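Precorrin-8w decarboxylase (Methanothermobacter thermautotrophicus, PDB 1F38) probably methylates C-15 of cobalt-precorrin-6B with S-adenosyl-L-methionine and then decarboxylates C-12, yielding cobalt-precorrin-7 in anaerobic cobalamin biosynthesis. Local coordinates at residues Val154-Leu159 and Ala180-Gly185; Leu159-Gly164 and Val174-Val179. All coordinates share one frame; numbering follows the deposited sequence.

Interaction 1: residues Val154-Leu159 and Ala180-Gly185; sequences VNITEL and ALIYTG
The Y183 ring leans across the strand pair and lies on N155, whose CB sits over one ring face, 3.5 Å from the ring centroid, as a CH-pi contact. The Y183 torsion that places CG between its own backbone N and carbonyl carbon (chi1 59°) swings the ring over the neighbouring strand. N155 also grips Y183 O twice: the backbone N at 3.0 Å and the side-chain ND2 at 3.3 Å come from opposite faces of the carbonyl plane, the first bond noticeably bent. Beyond the ring, T157 OG1 lies at its edge, and one water joins T157 OG1 to Y183 OH while also giving a weak bond to I156 O.

The reverse face of the pair is the buried apolar side. V154 CG1 presses on I182 CG2 at 3.4 Å, its close contact, the two side chains lying side by side, and I156 CD1 touches both A180 CB and I182 CG1, 4.1 Å from each. Helix 137-149 covers this apolar row with L147 and M144, and its K140 forms a salt bridge with E158 OE2. N155 and Y183 pack closely although partly exposed; the loose end is G185, solvent-exposed and poorly ordered. Deeper in, T157 and L181 are buried and exchange two backbone bonds, with L181 resting on L24 and L28 of helix 19-29. This antiparallel hairpin pairing, with strand 171-184 inserted between 128-134 and 154-166, is the 3-2-1-4-5-7-6 signature of the Rossmann-like methyltransferase fold.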
loop_
_atom_site.group_PDB
_atom_site.type_symbol
_atom_site.label_atom_id
_atom_site.label_comp_id
_atom_site.label_asym_id
_atom_site.label_seq_id
_atom_site.Cartn_x
_atom_site.Cartn_y
_atom_site.Cartn_z
ATOM N N VAL A 154 -21.631 -8.668 -4.475
ATOM C CA VAL A 154 -20.363 -8.097 -4.910
ATOM C C VAL A 154 -19.255 -8.007 -3.850
ATOM O O VAL A 154 -19.520 -7.818 -2.681
ATOM C CB VAL A 154 -20.597 -6.668 -5.397
ATOM C CG1 VAL A 154 -19.460 -6.236 -6.277
ATOM C CG2 VAL A 154 -21.897 -6.554 -6.144
ATOM N N ASN A 155 -18.008 -8.102 -4.299
ATOM C CA ASN A 155 -16.834 -8.000 -3.444
ATOM C C ASN A 155 -15.779 -7.210 -4.164
ATOM O O ASN A 155 -15.775 -7.124 -5.388
ATOM C CB ASN A 155 -16.221 -9.364 -3.175
ATOM C CG ASN A 155 -17.200 -10.315 -2.597
ATOM O OD1 ASN A 155 -17.401 -10.354 -1.359
ATOM N ND2 ASN A 155 -17.877 -11.073 -3.487
ATOM N N ILE A 156 -14.848 -6.666 -3.401
ATOM C CA ILE A 156 -13.757 -5.919 -3.997
ATOM C C ILE A 156 -12.462 -6.083 -3.183
ATOM O O ILE A 156 -12.465 -6.075 -1.946
ATOM C CB ILE A 156 -14.133 -4.440 -4.128
ATOM C CG1 ILE A 156 -12.935 -3.638 -4.642
ATOM C CG2 ILE A 156 -14.682 -3.918 -2.782
ATOM C CD1 ILE A 156 -13.232 -2.180 -4.952
ATOM N N THR A 157 -11.359 -6.228 -3.895
ATOM C CA THR A 157 -10.048 -6.377 -3.290
ATOM C C THR A 157 -9.085 -5.453 -4.021
ATOM O O THR A 157 -9.048 -5.447 -5.242
ATOM C CB THR A 157 -9.554 -7.798 -3.482
ATOM O OG1 THR A 157 -10.399 -8.688 -2.754
ATOM C CG2 THR A 157 -8.138 -7.954 -3.036
ATOM N N GLU A 158 -8.357 -4.614 -3.300
ATOM C CA GLU A 158 -7.386 -3.755 -3.950
ATOM C C GLU A 158 -6.019 -4.313 -3.665
ATOM O O GLU A 158 -5.683 -4.643 -2.513
ATOM C CB GLU A 158 -7.412 -2.345 -3.406
ATOM C CG GLU A 158 -8.553 -1.523 -3.866
ATOM C CD GLU A 158 -8.118 -0.143 -4.329
ATOM O OE1 GLU A 158 -6.931 0.014 -4.740
ATOM O OE2 GLU A 158 -8.990 0.770 -4.300
ATOM N N LEU A 159 -5.188 -4.264 -4.687
ATOM C CA LEU A 159 -3.849 -4.761 -4.542
ATOM C C LEU A 159 -2.824 -3.700 -4.744
ATOM O O LEU A 159 -2.857 -3.011 -5.748
ATOM C CB LEU A 159 -3.581 -5.850 -5.572
ATOM C CG LEU A 159 -4.286 -7.176 -5.333
ATOM C CD1 LEU A 159 -3.576 -8.219 -6.124
ATOM C CD2 LEU A 159 -4.181 -7.515 -3.870
ATOM N N ALA A 180 -7.882 -2.669 -8.518
ATOM C CA ALA A 180 -8.953 -3.244 -7.743
ATOM C C ALA A 180 -9.620 -4.291 -8.605
ATOM O O ALA A 180 -9.612 -4.179 -9.838
ATOM C CB ALA A 180 -9.936 -2.195 -7.349
ATOM N N LEU A 181 -10.142 -5.329 -7.956
ATOM C CA LEU A 181 -10.839 -6.396 -8.626
ATOM C C LEU A 181 -12.204 -6.406 -7.988
ATOM O O LEU A 181 -12.282 -6.528 -6.769
ATOM C CB LEU A 181 -10.146 -7.722 -8.350
ATOM C CG LEU A 181 -8.757 -7.891 -8.947
ATOM C CD1 LEU A 181 -8.363 -9.329 -8.786
ATOM C CD2 LEU A 181 -8.742 -7.553 -10.439
ATOM N N ILE A 182 -13.254 -6.149 -8.775
ATOM C CA ILE A 182 -14.624 -6.186 -8.262
ATOM C C ILE A 182 -15.132 -7.496 -8.813
ATOM O O ILE A 182 -15.124 -7.676 -10.013
ATOM C CB ILE A 182 -15.502 -5.040 -8.824
ATOM C CG1 ILE A 182 -15.001 -3.668 -8.334
ATOM C CG2 ILE A 182 -16.986 -5.251 -8.444
ATOM C CD1 ILE A 182 -13.790 -3.175 -8.985
ATOM N N TYR A 183 -15.579 -8.402 -7.949
ATOM C CA TYR A 183 -16.045 -9.727 -8.404
ATOM C C TYR A 183 -17.338 -10.250 -7.784
ATOM O O TYR A 183 -17.597 -10.047 -6.594
ATOM C CB TYR A 183 -14.954 -10.773 -8.170
ATOM C CG TYR A 183 -14.533 -10.894 -6.726
ATOM C CD1 TYR A 183 -15.035 -11.899 -5.923
ATOM C CD2 TYR A 183 -13.602 -10.028 -6.182
ATOM C CE1 TYR A 183 -14.621 -12.035 -4.608
ATOM C CE2 TYR A 183 -13.170 -10.153 -4.896
ATOM C CZ TYR A 183 -13.680 -11.154 -4.106
ATOM O OH TYR A 183 -13.240 -11.264 -2.812
ATOM N N THR A 184 -18.065 -11.046 -8.551
ATOM C CA THR A 184 -19.322 -11.594 -8.064
ATOM C C THR A 184 -19.137 -12.929 -7.358
ATOM O O THR A 184 -18.145 -13.634 -7.606
ATOM C CB THR A 184 -20.353 -11.770 -9.211
ATOM O OG1 THR A 184 -19.841 -12.633 -10.232
ATOM C CG2 THR A 184 -20.660 -10.455 -9.824
ATOM N N GLY A 185 -20.089 -13.264 -6.478
ATOM C CA GLY A 185 -20.046 -14.533 -5.767
ATOM C C GLY A 185 -20.018 -15.659 -6.806
ATOM O O GLY A 185 -20.418 -15.455 -7.967
HETATM O O HOH W 1 -12.801 -9.054 -1.424
#

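Interaction 2: residues Leu159-Gly164 and Val174-Val179; sequences LNIARG and VSRNPV
R176 and R163 meet across the pair, R176 NE lying 3.3 Å above the plane of the R163 guanidinium, toward its rim. The two planes are 37° apart, and NH1 of R163 approaches NH2 of R176 to 3.2 Å, a meeting of two donors that makes no bond. R163 NH2 is salt-bridged to E20 and D4, and its NE and NH1 also have partners outside the two segments. In R176, CG stands anti to the carbonyl carbon (chi1 -70°), which brings it beside I161 CB; bends at chi2 and chi3 then turn the guanidinium to R163. With an alanine here, that face of the R163 guanidinium would probably be uncovered and the CG contact with I161 lost.

Backbone pairing comes in two separate ladders. L159 and V179 exchange bonds at one end, L159 N reaching V179 O at 2.8 Å; R163 and V174 do the same at the other, V174 N meeting R163 O at 2.8 Å. Between them the 174-179 segment carries one extra residue. R176 N still reaches I161 O at 2.9 Å, although its hydrogen is bent off line (138°). L159 O takes both V179 N and a water; that water accepts from I161 N at 2.6 Å and makes a weak bond to N177 O. S175 and N177 are satisfied by a third subunit, S175 OG by R176 O and N177 OD1 by S175 N of that chain.

Helix 19-29 covers one face, with L24 against L159 and V21 against I161 and V179, while the outer edge of 159-164 pairs antiparallel with a strand of the second subunit, carrying the sheet across the interface.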
loop_
_atom_site.group_PDB
_atom_site.type_symbol
_atom_site.label_atom_id
_atom_site.label_comp_id
_atom_site.label_asym_id
_atom_site.label_seq_id
_atom_site.Cartn_x
_atom_site.Cartn_y
_atom_site.Cartn_z
ATOM N N LEU A 159 -5.188 -4.264 -4.687
ATOM C CA LEU A 159 -3.849 -4.761 -4.542
ATOM C C LEU A 159 -2.824 -3.700 -4.744
ATOM O O LEU A 159 -2.857 -3.011 -5.748
ATOM C CB LEU A 159 -3.581 -5.850 -5.572
ATOM C CG LEU A 159 -4.286 -7.176 -5.333
ATOM C CD1 LEU A 159 -3.576 -8.219 -6.124
ATOM C CD2 LEU A 159 -4.181 -7.515 -3.870
ATOM N N ASN A 160 -1.926 -3.568 -3.782
ATOM C CA ASN A 160 -0.827 -2.638 -3.877
ATOM C C ASN A 160 0.374 -3.544 -3.816
ATOM O O ASN A 160 0.642 -4.135 -2.767
ATOM C CB ASN A 160 -0.816 -1.688 -2.693
ATOM C CG ASN A 160 -1.552 -0.428 -2.987
ATOM O OD1 ASN A 160 -1.005 0.467 -3.634
ATOM N ND2 ASN A 160 -2.820 -0.354 -2.563
ATOM N N ILE A 161 1.112 -3.616 -4.929
ATOM C CA ILE A 161 2.300 -4.469 -5.067
ATOM C C ILE A 161 3.615 -3.718 -5.197
ATOM O O ILE A 161 3.707 -2.791 -5.976
ATOM C CB ILE A 161 2.181 -5.310 -6.337
ATOM C CG1 ILE A 161 0.908 -6.140 -6.297
ATOM C CG2 ILE A 161 3.381 -6.249 -6.480
ATOM C CD1 ILE A 161 0.328 -6.323 -7.708
ATOM N N ALA A 162 4.654 -4.178 -4.519
ATOM C CA ALA A 162 5.970 -3.549 -4.621
ATOM C C ALA A 162 6.928 -4.674 -4.892
ATOM O O ALA A 162 6.877 -5.696 -4.207
ATOM C CB ALA A 162 6.348 -2.886 -3.347
ATOM N N ARG A 163 7.797 -4.517 -5.874
ATOM C CA ARG A 163 8.731 -5.577 -6.217
ATOM C C ARG A 163 10.071 -4.944 -5.986
ATOM O O ARG A 163 10.191 -3.728 -6.098
ATOM C CB ARG A 163 8.604 -5.936 -7.691
ATOM C CG ARG A 163 7.229 -6.385 -8.133
ATOM C CD ARG A 163 7.231 -6.614 -9.613
ATOM N NE ARG A 163 5.922 -7.014 -10.112
ATOM C CZ ARG A 163 5.473 -6.777 -11.341
ATOM N NH1 ARG A 163 6.232 -6.138 -12.223
ATOM N NH2 ARG A 163 4.244 -7.157 -11.684
ATOM N N GLY A 164 11.079 -5.733 -5.634
ATOM C CA GLY A 164 12.392 -5.159 -5.385
ATOM C C GLY A 164 13.234 -5.038 -6.623
ATOM O O GLY A 164 13.217 -5.939 -7.449
ATOM N N VAL A 174 9.862 -1.027 -5.688
ATOM C CA VAL A 174 9.207 -0.278 -6.745
ATOM C C VAL A 174 7.722 -0.638 -6.789
ATOM O O VAL A 174 7.356 -1.785 -6.990
ATOM C CB VAL A 174 9.863 -0.590 -8.114
ATOM C CG1 VAL A 174 9.277 0.295 -9.195
ATOM C CG2 VAL A 174 11.351 -0.375 -8.027
ATOM N N SER A 175 6.878 0.363 -6.665
ATOM C CA SER A 175 5.449 0.185 -6.671
ATOM C C SER A 175 4.786 0.040 -7.993
ATOM O O SER A 175 5.273 0.523 -9.017
ATOM C CB SER A 175 4.805 1.376 -6.019
ATOM O OG SER A 175 5.061 1.297 -4.623
ATOM N N ARG A 176 3.647 -0.624 -7.963
ATOM C CA ARG A 176 2.824 -0.763 -9.149
ATOM C C ARG A 176 1.628 0.088 -8.762
ATOM O O ARG A 176 1.350 0.267 -7.581
ATOM C CB ARG A 176 2.345 -2.195 -9.314
ATOM C CG ARG A 176 3.428 -3.156 -9.672
ATOM C CD ARG A 176 3.894 -2.801 -11.031
ATOM N NE ARG A 176 5.303 -3.091 -11.239
ATOM C CZ ARG A 176 5.973 -2.737 -12.324
ATOM N NH1 ARG A 176 5.349 -2.079 -13.289
ATOM N NH2 ARG A 176 7.256 -3.063 -12.451
ATOM N N ASN A 177 0.923 0.630 -9.734
ATOM C CA ASN A 177 -0.259 1.409 -9.410
ATOM C C ASN A 177 -1.310 0.478 -8.836
ATOM O O ASN A 177 -1.445 -0.666 -9.266
ATOM C CB ASN A 177 -0.802 2.102 -10.645
ATOM C CG ASN A 177 0.127 3.167 -11.165
ATOM O OD1 ASN A 177 1.011 3.643 -10.465
ATOM N ND2 ASN A 177 -0.062 3.533 -12.413
ATOM N N PRO A 178 -2.109 0.957 -7.902
ATOM C CA PRO A 178 -3.150 0.123 -7.289
ATOM C C PRO A 178 -4.139 -0.416 -8.298
ATOM O O PRO A 178 -4.559 0.291 -9.198
ATOM C CB PRO A 178 -3.873 1.111 -6.367
ATOM C CG PRO A 178 -2.860 2.213 -6.134
ATOM C CD PRO A 178 -2.218 2.352 -7.469
ATOM N N VAL A 179 -4.558 -1.651 -8.109
ATOM C CA VAL A 179 -5.529 -2.265 -9.010
ATOM C C VAL A 179 -6.625 -2.879 -8.142
ATOM O O VAL A 179 -6.329 -3.484 -7.092
ATOM C CB VAL A 179 -4.909 -3.403 -9.815
ATOM C CG1 VAL A 179 -5.950 -3.982 -10.755
ATOM C CG2 VAL A 179 -3.722 -2.889 -10.610
HETATM O O HOH W 2 -0.215 -2.832 -7.082
#

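Both contacts belong to one beta hairpin, strands 154-166 and 171-184, with centres about 17 Å apart. Along the chain the order is 154-159, 159-164, 174-179, 180-185, so interaction 2 is nested inside the loop closed by interaction 1, and L159 serves both. They also touch where E158 OE1 packs on P178 CB at 3.6 Å. Interaction 1 lies nearer the chain centre, against helix 137-149 and strand 128-134; interaction 2 reaches farther out, toward the hairpin turn, and meets the other subunits more broadly. One hairpin thus completes the methyltransferase sheet at its base and joins subunits of the homotetramer along its length.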